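Local structure of uncharacterized protein (Bacteroides eggerthii DSM 20697, 4ECO) at residues A[293-298]-A[318-323]; A[263-268]-A[289-294]; A[520-525]-A[543-548]. The protein is of unknown function but carries leucine-rich repeats and so probably serves in binding other proteins. All coordinates share one frame; numbering follows the deposited sequence. Where two conformers were deposited one is given.

Contact 1 of 3, residues A[293-298]-A[318-323]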
loop_
_atom_site.group_PDB
_atom_site.type_symbol
_atom_site.label_atom_id
_atom_site.label_comp_id
_atom_site.label_asym_id
_atom_site.label_seq_id
_atom_site.Cartn_x
_atom_site.Cartn_y
_atom_site.Cartn_z
ATOM N N ASP A 293 -11.137 -2.497 21.154
ATOM C CA ASP A 293 -10.978 -2.156 22.565
ATOM C C ASP A 293 -9.497 -1.888 22.926
ATOM O O ASP A 293 -9.230 -0.911 23.626
ATOM C CB ASP A 293 -11.570 -3.268 23.444
ATOM C CG ASP A 293 -13.097 -3.294 23.446
ATOM O OD1 ASP A 293 -13.719 -2.234 23.157
ATOM O OD2 ASP A 293 -13.675 -4.358 23.787
ATOM N N ASP A 294 -8.551 -2.703 22.412
ATOM C CA ASP A 294 -7.112 -2.509 22.654
ATOM C C ASP A 294 -6.636 -1.209 21.983
ATOM O O ASP A 294 -5.891 -0.444 22.615
ATOM C CB ASP A 294 -6.276 -3.711 22.172
ATOM C CG ASP A 294 -6.468 -5.003 22.954
ATOM O OD1 ASP A 294 -6.518 -4.942 24.221
ATOM O OD2 ASP A 294 -6.469 -6.083 22.319
ATOM N N TRP A 295 -7.096 -0.944 20.723
ATOM C CA TRP A 295 -6.797 0.299 19.994
ATOM C C TRP A 295 -7.352 1.489 20.796
ATOM O O TRP A 295 -6.594 2.442 21.041
ATOM C CB TRP A 295 -7.366 0.261 18.560
ATOM C CG TRP A 295 -7.072 1.455 17.673
ATOM C CD1 TRP A 295 -6.435 2.611 18.018
ATOM C CD2 TRP A 295 -7.468 1.615 16.291
ATOM N NE1 TRP A 295 -6.391 3.474 16.938
ATOM C CE2 TRP A 295 -7.024 2.893 15.870
ATOM C CE3 TRP A 295 -8.160 0.803 15.367
ATOM C CZ2 TRP A 295 -7.249 3.377 14.569
ATOM C CZ3 TRP A 295 -8.360 1.273 14.077
ATOM C CH2 TRP A 295 -7.911 2.546 13.690
ATOM N N GLN A 296 -8.628 1.388 21.283
ATOM C CA GLN A 296 -9.275 2.450 22.052
ATOM C C GLN A 296 -8.462 2.781 23.276
ATOM O O GLN A 296 -8.214 3.960 23.548
ATOM C CB GLN A 296 -10.715 2.080 22.447
ATOM C CG GLN A 296 -11.532 3.300 22.885
ATOM C CD GLN A 296 -13.031 3.111 22.823
ATOM O OE1 GLN A 296 -13.656 2.925 21.758
ATOM N NE2 GLN A 296 -13.647 3.271 23.965
ATOM N N ALA A 297 -8.016 1.725 23.987
ATOM C CA ALA A 297 -7.212 1.801 25.205
ATOM C C ALA A 297 -5.907 2.561 24.944
ATOM O O ALA A 297 -5.514 3.390 25.769
ATOM C CB ALA A 297 -6.922 0.404 25.717
ATOM N N LEU A 298 -5.269 2.308 23.769
ATOM C CA LEU A 298 -4.044 2.983 23.354
ATOM C C LEU A 298 -4.299 4.490 23.166
ATOM O O LEU A 298 -3.547 5.293 23.725
ATOM C CB LEU A 298 -3.467 2.357 22.079
ATOM C CG LEU A 298 -2.710 1.044 22.264
ATOM C CD1 LEU A 298 -2.545 0.319 20.957
ATOM C CD2 LEU A 298 -1.376 1.270 22.917
ATOM N N LYS A 318 -14.220 -4.703 12.965
ATOM C CA LYS A 318 -15.516 -4.451 12.317
ATOM C C LYS A 318 -15.781 -2.947 12.288
ATOM O O LYS A 318 -16.553 -2.483 11.464
ATOM C CB LYS A 318 -16.669 -5.214 12.992
ATOM C CG LYS A 318 -16.783 -6.658 12.520
ATOM C CD LYS A 318 -17.746 -7.414 13.397
ATOM C CE LYS A 318 -17.594 -8.907 13.265
ATOM N NZ LYS A 318 -18.151 -9.617 14.457
ATOM N N THR A 319 -15.095 -2.188 13.152
ATOM C CA THR A 319 -15.181 -0.722 13.236
ATOM C C THR A 319 -13.961 -0.211 14.017
ATOM O O THR A 319 -13.195 -1.004 14.560
ATOM C CB THR A 319 -16.533 -0.250 13.874
ATOM O OG1 THR A 319 -16.759 1.149 13.622
ATOM C CG2 THR A 319 -16.622 -0.539 15.365
ATOM N N PHE A 320 -13.805 1.119 14.062
ATOM C CA PHE A 320 -12.765 1.841 14.790
ATOM C C PHE A 320 -13.239 2.181 16.172
ATOM O O PHE A 320 -14.459 2.255 16.367
ATOM C CB PHE A 320 -12.428 3.171 14.055
ATOM C CG PHE A 320 -11.716 3.129 12.726
ATOM C CD1 PHE A 320 -11.244 1.929 12.204
ATOM C CD2 PHE A 320 -11.485 4.295 12.012
ATOM C CE1 PHE A 320 -10.566 1.897 10.992
ATOM C CE2 PHE A 320 -10.810 4.260 10.794
ATOM C CZ PHE A 320 -10.353 3.060 10.293
ATOM N N PRO A 321 -12.324 2.550 17.114
ATOM C CA PRO A 321 -12.777 3.079 18.413
ATOM C C PRO A 321 -13.632 4.357 18.246
ATOM O O PRO A 321 -13.620 4.986 17.171
ATOM C CB PRO A 321 -11.456 3.401 19.119
ATOM C CG PRO A 321 -10.459 2.514 18.470
ATOM C CD PRO A 321 -10.848 2.559 17.044
ATOM N N VAL A 322 -14.359 4.741 19.308
ATOM C CA VAL A 322 -15.236 5.924 19.386
ATOM C C VAL A 322 -14.470 7.204 18.944
ATOM O O VAL A 322 -13.268 7.327 19.232
ATOM C CB VAL A 322 -15.775 6.051 20.832
ATOM C CG1 VAL A 322 -16.625 7.308 21.016
ATOM C CG2 VAL A 322 -16.563 4.803 21.224
ATOM N N GLU A 323 -15.190 8.146 18.238
ATOM C CA GLU A 323 -14.652 9.415 17.729
ATOM C C GLU A 323 -13.858 10.170 18.807
ATOM O O GLU A 323 -12.762 10.646 18.512
ATOM C CB GLU A 323 -15.775 10.327 17.185
ATOM C CG GLU A 323 -16.578 9.740 16.029
ATOM C CD GLU A 323 -17.122 10.719 15.001
ATOM O OE1 GLU A 323 -16.955 11.948 15.182
ATOM O OE2 GLU A 323 -17.684 10.247 13.987
#

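Contact 2 of 3, residues A[263-268]-A[289-294]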
loop_
_atom_site.group_PDB
_atom_site.type_symbol
_atom_site.label_atom_id
_atom_site.label_comp_id
_atom_site.label_asym_id
_atom_site.label_seq_id
_atom_site.Cartn_x
_atom_site.Cartn_y
_atom_site.Cartn_z
ATOM N N THR A 263 -5.015 -13.327 21.674
ATOM C CA THR A 263 -6.470 -13.164 21.731
ATOM C C THR A 263 -6.766 -11.723 22.096
ATOM O O THR A 263 -7.920 -11.285 22.038
ATOM C CB THR A 263 -7.142 -14.163 22.677
ATOM O OG1 THR A 263 -6.480 -14.191 23.948
ATOM C CG2 THR A 263 -7.224 -15.548 22.090
ATOM N N LYS A 264 -5.701 -10.978 22.448
ATOM C CA LYS A 264 -5.693 -9.551 22.795
ATOM C C LYS A 264 -4.296 -9.026 22.586
ATOM O O LYS A 264 -3.362 -9.816 22.475
ATOM C CB LYS A 264 -6.176 -9.306 24.250
ATOM C CG LYS A 264 -5.165 -9.694 25.334
ATOM C CD LYS A 264 -5.614 -9.337 26.728
ATOM C CE LYS A 264 -4.426 -9.263 27.639
ATOM N NZ LYS A 264 -4.831 -9.292 29.065
ATOM N N LEU A 265 -4.130 -7.705 22.528
ATOM C CA LEU A 265 -2.789 -7.112 22.388
ATOM C C LEU A 265 -2.093 -7.140 23.730
ATOM O O LEU A 265 -2.782 -6.958 24.745
ATOM C CB LEU A 265 -2.831 -5.668 21.835
ATOM C CG LEU A 265 -3.355 -5.480 20.415
ATOM C CD1 LEU A 265 -3.373 -4.017 20.045
ATOM C CD2 LEU A 265 -2.515 -6.243 19.402
ATOM N N PRO A 266 -0.747 -7.368 23.778
ATOM C CA PRO A 266 -0.044 -7.343 25.080
ATOM C C PRO A 266 -0.250 -5.978 25.747
ATOM O O PRO A 266 -0.306 -4.938 25.085
ATOM C CB PRO A 266 1.422 -7.643 24.726
ATOM C CG PRO A 266 1.542 -7.446 23.303
ATOM C CD PRO A 266 0.190 -7.596 22.661
ATOM N N THR A 267 -0.454 -6.002 27.046
ATOM C CA THR A 267 -0.829 -4.836 27.850
ATOM C C THR A 267 0.303 -3.817 28.077
ATOM O O THR A 267 0.024 -2.695 28.533
ATOM C CB THR A 267 -1.349 -5.312 29.204
ATOM O OG1 THR A 267 -0.312 -6.047 29.854
ATOM C CG2 THR A 267 -2.605 -6.177 29.068
ATOM N N PHE A 268 1.550 -4.184 27.759
ATOM C CA PHE A 268 2.691 -3.298 27.995
ATOM C C PHE A 268 2.670 -2.111 27.031
ATOM O O PHE A 268 3.270 -1.073 27.337
ATOM C CB PHE A 268 4.021 -4.070 27.889
ATOM C CG PHE A 268 4.560 -4.294 26.501
ATOM C CD1 PHE A 268 4.202 -5.421 25.776
ATOM C CD2 PHE A 268 5.449 -3.389 25.927
ATOM C CE1 PHE A 268 4.708 -5.631 24.490
ATOM C CE2 PHE A 268 5.941 -3.584 24.636
ATOM C CZ PHE A 268 5.574 -4.707 23.928
ATOM N N GLU A 289 -13.806 -7.033 18.093
ATOM C CA GLU A 289 -14.260 -6.313 19.273
ATOM C C GLU A 289 -13.054 -6.030 20.211
ATOM O O GLU A 289 -12.831 -4.897 20.639
ATOM C CB GLU A 289 -15.359 -7.151 19.984
ATOM C CG GLU A 289 -16.628 -7.442 19.175
ATOM C CD GLU A 289 -16.529 -8.250 17.887
ATOM O OE1 GLU A 289 -15.583 -9.061 17.753
ATOM O OE2 GLU A 289 -17.395 -8.055 17.001
ATOM N N GLN A 290 -12.261 -7.073 20.490
ATOM C CA GLN A 290 -11.100 -7.018 21.378
ATOM C C GLN A 290 -9.995 -6.089 20.828
ATOM O O GLN A 290 -9.386 -5.344 21.605
ATOM C CB GLN A 290 -10.534 -8.442 21.609
ATOM C CG GLN A 290 -9.431 -8.553 22.664
ATOM C CD GLN A 290 -9.823 -7.966 23.996
ATOM O OE1 GLN A 290 -10.776 -8.406 24.670
ATOM N NE2 GLN A 290 -9.104 -6.941 24.393
ATOM N N LEU A 291 -9.735 -6.139 19.504
ATOM C CA LEU A 291 -8.719 -5.293 18.885
ATOM C C LEU A 291 -9.196 -3.833 18.896
ATOM O O LEU A 291 -8.382 -2.950 19.179
ATOM C CB LEU A 291 -8.389 -5.779 17.475
ATOM C CG LEU A 291 -7.116 -5.209 16.840
ATOM C CD1 LEU A 291 -5.876 -5.677 17.562
ATOM C CD2 LEU A 291 -7.027 -5.569 15.396
ATOM N N LYS A 292 -10.518 -3.586 18.679
ATOM C CA LYS A 292 -11.127 -2.248 18.730
ATOM C C LYS A 292 -10.922 -1.661 20.126
ATOM O O LYS A 292 -10.543 -0.494 20.265
ATOM C CB LYS A 292 -12.630 -2.312 18.362
ATOM C CG LYS A 292 -13.418 -0.985 18.488
ATOM C CD LYS A 292 -14.854 -1.219 18.958
ATOM C CE LYS A 292 -15.105 -0.888 20.428
ATOM N NZ LYS A 292 -15.223 0.588 20.692
ATOM N N ASP A 293 -11.137 -2.497 21.154
ATOM C CA ASP A 293 -10.978 -2.156 22.565
ATOM C C ASP A 293 -9.497 -1.888 22.926
ATOM O O ASP A 293 -9.230 -0.911 23.626
ATOM C CB ASP A 293 -11.570 -3.268 23.444
ATOM C CG ASP A 293 -13.097 -3.294 23.446
ATOM O OD1 ASP A 293 -13.719 -2.234 23.157
ATOM O OD2 ASP A 293 -13.675 -4.358 23.787
ATOM N N ASP A 294 -8.551 -2.703 22.412
ATOM C CA ASP A 294 -7.112 -2.509 22.654
ATOM C C ASP A 294 -6.636 -1.209 21.983
ATOM O O ASP A 294 -5.891 -0.444 22.615
ATOM C CB ASP A 294 -6.276 -3.711 22.172
ATOM C CG ASP A 294 -6.468 -5.003 22.954
ATOM O OD1 ASP A 294 -6.518 -4.942 24.221
ATOM O OD2 ASP A 294 -6.469 -6.083 22.319
#

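Contact 3 of 3, residues A[520-525]-A[543-548]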
loop_
_atom_site.group_PDB
_atom_site.type_symbol
_atom_site.label_atom_id
_atom_site.label_comp_id
_atom_site.label_asym_id
_atom_site.label_seq_id
_atom_site.Cartn_x
_atom_site.Cartn_y
_atom_site.Cartn_z
ATOM N N LEU A 520 -11.924 3.339 -25.246
ATOM C CA LEU A 520 -13.362 3.094 -25.308
ATOM C C LEU A 520 -13.644 1.616 -25.641
ATOM O O LEU A 520 -14.755 1.278 -26.062
ATOM C CB LEU A 520 -14.007 4.017 -26.377
ATOM C CG LEU A 520 -13.752 5.528 -26.254
ATOM C CD1 LEU A 520 -14.107 6.220 -27.514
ATOM C CD2 LEU A 520 -14.496 6.125 -25.067
ATOM N N SER A 521 -12.638 0.739 -25.452
ATOM C CA SER A 521 -12.794 -0.672 -25.741
ATOM C C SER A 521 -13.854 -1.277 -24.839
ATOM O O SER A 521 -13.952 -0.903 -23.652
ATOM C CB SER A 521 -11.477 -1.413 -25.582
ATOM O OG SER A 521 -10.567 -1.047 -26.602
ATOM N N TYR A 522 -14.677 -2.191 -25.427
ATOM C CA TYR A 522 -15.769 -2.895 -24.740
ATOM C C TYR A 522 -16.876 -1.926 -24.379
ATOM O O TYR A 522 -17.154 -1.669 -23.206
ATOM C CB TYR A 522 -15.270 -3.641 -23.498
ATOM C CG TYR A 522 -14.299 -4.732 -23.859
ATOM C CD1 TYR A 522 -14.750 -5.994 -24.215
ATOM C CD2 TYR A 522 -12.921 -4.498 -23.870
ATOM C CE1 TYR A 522 -13.860 -7.016 -24.533
ATOM C CE2 TYR A 522 -12.021 -5.512 -24.200
ATOM C CZ TYR A 522 -12.503 -6.768 -24.558
ATOM O OH TYR A 522 -11.681 -7.820 -24.893
ATOM N N ASN A 523 -17.508 -1.399 -25.416
ATOM C CA ASN A 523 -18.600 -0.463 -25.308
ATOM C C ASN A 523 -19.631 -0.773 -26.408
ATOM O O ASN A 523 -19.626 -1.877 -26.951
ATOM C CB ASN A 523 -18.086 0.979 -25.338
ATOM C CG ASN A 523 -17.771 1.482 -23.948
ATOM O OD1 ASN A 523 -18.668 1.712 -23.139
ATOM N ND2 ASN A 523 -16.497 1.651 -23.634
ATOM N N SER A 524 -20.553 0.147 -26.696
ATOM C CA SER A 524 -21.636 -0.179 -27.615
ATOM C C SER A 524 -21.771 0.799 -28.776
ATOM O O SER A 524 -22.858 0.919 -29.329
ATOM C CB SER A 524 -22.944 -0.229 -26.835
ATOM O OG SER A 524 -22.807 -1.134 -25.750
ATOM N N PHE A 525 -20.680 1.432 -29.185
ATOM C CA PHE A 525 -20.695 2.352 -30.318
ATOM C C PHE A 525 -21.007 1.637 -31.608
ATOM O O PHE A 525 -20.384 0.611 -31.903
ATOM C CB PHE A 525 -19.331 3.076 -30.470
ATOM C CG PHE A 525 -19.046 4.063 -29.369
ATOM C CD1 PHE A 525 -19.587 5.352 -29.407
ATOM C CD2 PHE A 525 -18.271 3.698 -28.272
ATOM C CE1 PHE A 525 -19.349 6.262 -28.365
ATOM C CE2 PHE A 525 -18.046 4.599 -27.228
ATOM C CZ PHE A 525 -18.579 5.875 -27.282
ATOM N N ILE A 543 -10.895 1.118 -29.350
ATOM C CA ILE A 543 -12.318 0.971 -29.625
ATOM C C ILE A 543 -12.579 -0.511 -29.987
ATOM O O ILE A 543 -13.452 -0.829 -30.791
ATOM C CB ILE A 543 -12.838 2.012 -30.689
ATOM C CG1 ILE A 543 -14.382 2.176 -30.689
ATOM C CG2 ILE A 543 -12.207 1.908 -32.111
ATOM C CD1 ILE A 543 -14.809 3.463 -30.225
ATOM N N ARG A 544 -11.821 -1.412 -29.343
ATOM C CA ARG A 544 -11.951 -2.859 -29.500
ATOM C C ARG A 544 -13.296 -3.378 -28.964
ATOM O O ARG A 544 -13.913 -2.735 -28.108
ATOM C CB ARG A 544 -10.815 -3.566 -28.757
ATOM C CG ARG A 544 -9.530 -3.792 -29.549
ATOM C CD ARG A 544 -8.560 -4.717 -28.805
ATOM N NE ARG A 544 -9.233 -5.937 -28.338
ATOM C CZ ARG A 544 -9.321 -7.070 -29.022
ATOM N NH1 ARG A 544 -8.734 -7.187 -30.204
ATOM N NH2 ARG A 544 -9.982 -8.099 -28.524
ATOM N N ASN A 545 -13.716 -4.570 -29.464
ATOM C CA ASN A 545 -14.893 -5.365 -29.064
ATOM C C ASN A 545 -16.170 -4.538 -28.770
ATOM O O ASN A 545 -16.750 -4.643 -27.686
ATOM C CB ASN A 545 -14.569 -6.224 -27.828
ATOM C CG ASN A 545 -13.487 -7.246 -28.038
ATOM O OD1 ASN A 545 -12.301 -6.930 -28.074
ATOM N ND2 ASN A 545 -13.866 -8.499 -28.164
ATOM N N GLN A 546 -16.666 -3.782 -29.754
ATOM C CA GLN A 546 -17.922 -3.037 -29.571
ATOM C C GLN A 546 -19.113 -3.995 -29.755
ATOM O O GLN A 546 -19.231 -4.648 -30.792
ATOM C CB GLN A 546 -18.037 -1.832 -30.522
ATOM C CG GLN A 546 -16.933 -0.800 -30.367
ATOM C CD GLN A 546 -16.850 -0.229 -28.988
ATOM O OE1 GLN A 546 -17.707 0.531 -28.560
ATOM N NE2 GLN A 546 -15.790 -0.553 -28.285
ATOM N N ARG A 547 -19.956 -4.112 -28.730
ATOM C CA ARG A 547 -21.107 -5.028 -28.721
ATOM C C ARG A 547 -22.372 -4.396 -28.130
ATOM O O ARG A 547 -22.266 -3.538 -27.247
ATOM C CB ARG A 547 -20.799 -6.301 -27.900
ATOM C CG ARG A 547 -19.626 -7.162 -28.356
ATOM C CD ARG A 547 -19.827 -7.927 -29.654
ATOM N NE ARG A 547 -18.596 -8.642 -29.977
ATOM C CZ ARG A 547 -17.556 -8.089 -30.586
ATOM N NH1 ARG A 547 -17.619 -6.834 -31.012
ATOM N NH2 ARG A 547 -16.456 -8.796 -30.806
ATOM N N ASP A 548 -23.566 -4.861 -28.562
ATOM C CA ASP A 548 -24.814 -4.378 -27.975
ATOM C C ASP A 548 -25.274 -5.397 -26.910
ATOM O O ASP A 548 -24.544 -6.358 -26.620
ATOM C CB ASP A 548 -25.893 -4.100 -29.040
ATOM C CG ASP A 548 -26.413 -5.273 -29.856
ATOM O OD1 ASP A 548 -26.105 -6.433 -29.499
ATOM O OD2 ASP A 548 -27.160 -5.027 -30.839
#

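Contact 1 of 3, residues A[293-298]-A[318-323]
The indole of Trp295 reaches from helix 288-300 to the Phe320-Pro321 pair of the loop that follows strand 309-311. The protein is a leucine-rich-repeat solenoid, and this pair fits the hydrophobic-proline position of the repeat consensus, several residues beyond the inner strand. Two contacts of the indole, with Pro321 and with Phe320, make up most of the apolar interface. First, the pyrrolidine of Pro321 lies over one face of the indole, with CD 3.8 Å from the centroid of the six-membered ring of Trp295, a CH-pi contact. CG of the same proline sits further back, near Trp295 CG. Second, the far rim of the indole meets Phe320: Trp295 CZ3 comes within 3.5 Å of Phe320 CD1, and CH2 stands over one face of the phenyl ring. The two ring planes are inclined at 56°, neither stacked nor edge to face. With CG turned trans to the backbone N (chi1 -177°), the tryptophan is directed across to the loop. Leu335 of the neighbouring strand 334-336 touches both aromatic rings, which places the cluster in the solenoid interior. If an alanine stood at Trp295, the face of Phe320 and the CD side of Pro321 would probably lose their common cover, opening a gap between helix and loop.

The second kind of contact runs along Gln296, whose aliphatic part lies alongside Pro321, CB to CB 3.7 Å. At its end the amide takes over: OE1 accepts a hydrogen bond from Lys292 NZ on the same helix and another from the loop backbone. That second bond, Val322 N to Gln296 OE1 at 3.1 Å, is nearly straight, although its donor stands 43° out of the carbonyl plane.

Contact 2 of 3, residues A[263-268]-A[289-294]
OD2 of Asp294 takes a backbone hydrogen bond from Leu265 N at 2.9 Å and a weak one from NE2 of Gln290, one helical turn earlier. The Leu265 bond is close to straight at the hydrogen (168°), yet it meets the carboxylate from well above its plane. A second weak bond from the same Gln290 NE2 goes to OD1, so the amide approaches both oxygens. It can do so because the glutamine chain bends at chi2 (54°), turning its end forward along the helix toward Asp294. Lys264 NZ stays 6.7 Å from Asp294 OD1, too far for a salt bridge, though its charge may still help to stabilise the carboxylate.

Within the leucine-rich-repeat solenoid, the contact joins the loop after strand 253-257 to helix 288-300, which follows the next strand, 277-279. Leu265 and Pro266 match the Leu-Pro pair of the repeat consensus, and it is the amide of this leucine that the helix holds by its aspartate.

Apolar packing surrounds the polar grip. Leu265 crosses Asp294 at a slant, its CD1 3.6 Å from Asp294 CB, and its CG lies 3.8 Å from CD1 of Leu291. The branched end of Leu265 is therefore shared between two residues of one helix face, while Ile286 touches it from just ahead of the helix. On the more exposed side, Gln290 CG rests 3.7 Å from Lys264 CB and also lies beside the carbonyl oxygen of Thr263. Beyond CG the lysine chain runs extended and leads away from the helix, while its CB stays close to the glutamine amide, 3.8 Å from Gln290 NE2.

Contact 3 of 3, residues A[520-525]-A[543-548]
Gln546 enters the turn formed by Leu520 to Phe525, its CB 3.7 Å from the carbonyl oxygen of Phe525. CG passes the same oxygen at 4.0 Å, and CD comes up beside the backbone N of Asn523. There the chain, bent at chi2 (-58°), presents its amide to the turn. OE1 accepts from Phe525 N at 3.2 Å, in the carbonyl plane and on a lone pair, and it also faces the edge of the Phe525 ring at CD2. NE2 donates to Leu520 O at 3.1 Å and to the carbonyl oxygen of Arg544 in its own turn.

Gln546 thus occupies the place of the conserved asparagine of the leucine-rich repeat, which Asn523 fills one coil earlier. ND2 of Asn523 meets Leu520 O from the opposite face to NE2 of Gln546; it also donates to Leu495 O, while its OD1 accepts from Leu500 N. Each amide therefore ties its own coil to the one before.

Backbone bonds extend the join: Tyr522 N to Arg544 O at 2.8 Å, and Arg547 N to Asn523 O at 2.9 Å. Ser524 OG adds a bond to Arg547 O. In the conformer given, the Asn545 amide lies nearly parallel to the Tyr522 ring, with CB over one face. In the interior, Ile543 CD1 packs against Leu520 CD1 and also touches Phe525 CD2 at 4.0 Å.

Contacts 1 and 2 are neighbours, their centres 9 Å apart. Both use helix 288-300 and share Asp293 and Asp294, so the helix is held by the preceding loop on one side and the following loop on another. They also touch directly: Pro321 CG of contact 1 lies 3.5 Å from Lys292 O of contact 2, and Lys318 pairs with Glu289 in the conformer given. Contact 3 is remote, its centre about 48 Å from that of contact 1 and about 52 Å from that of contact 2; there, loop meets loop without a helix. None of the three includes Glu117 or Ser192, the residues of the sodium site.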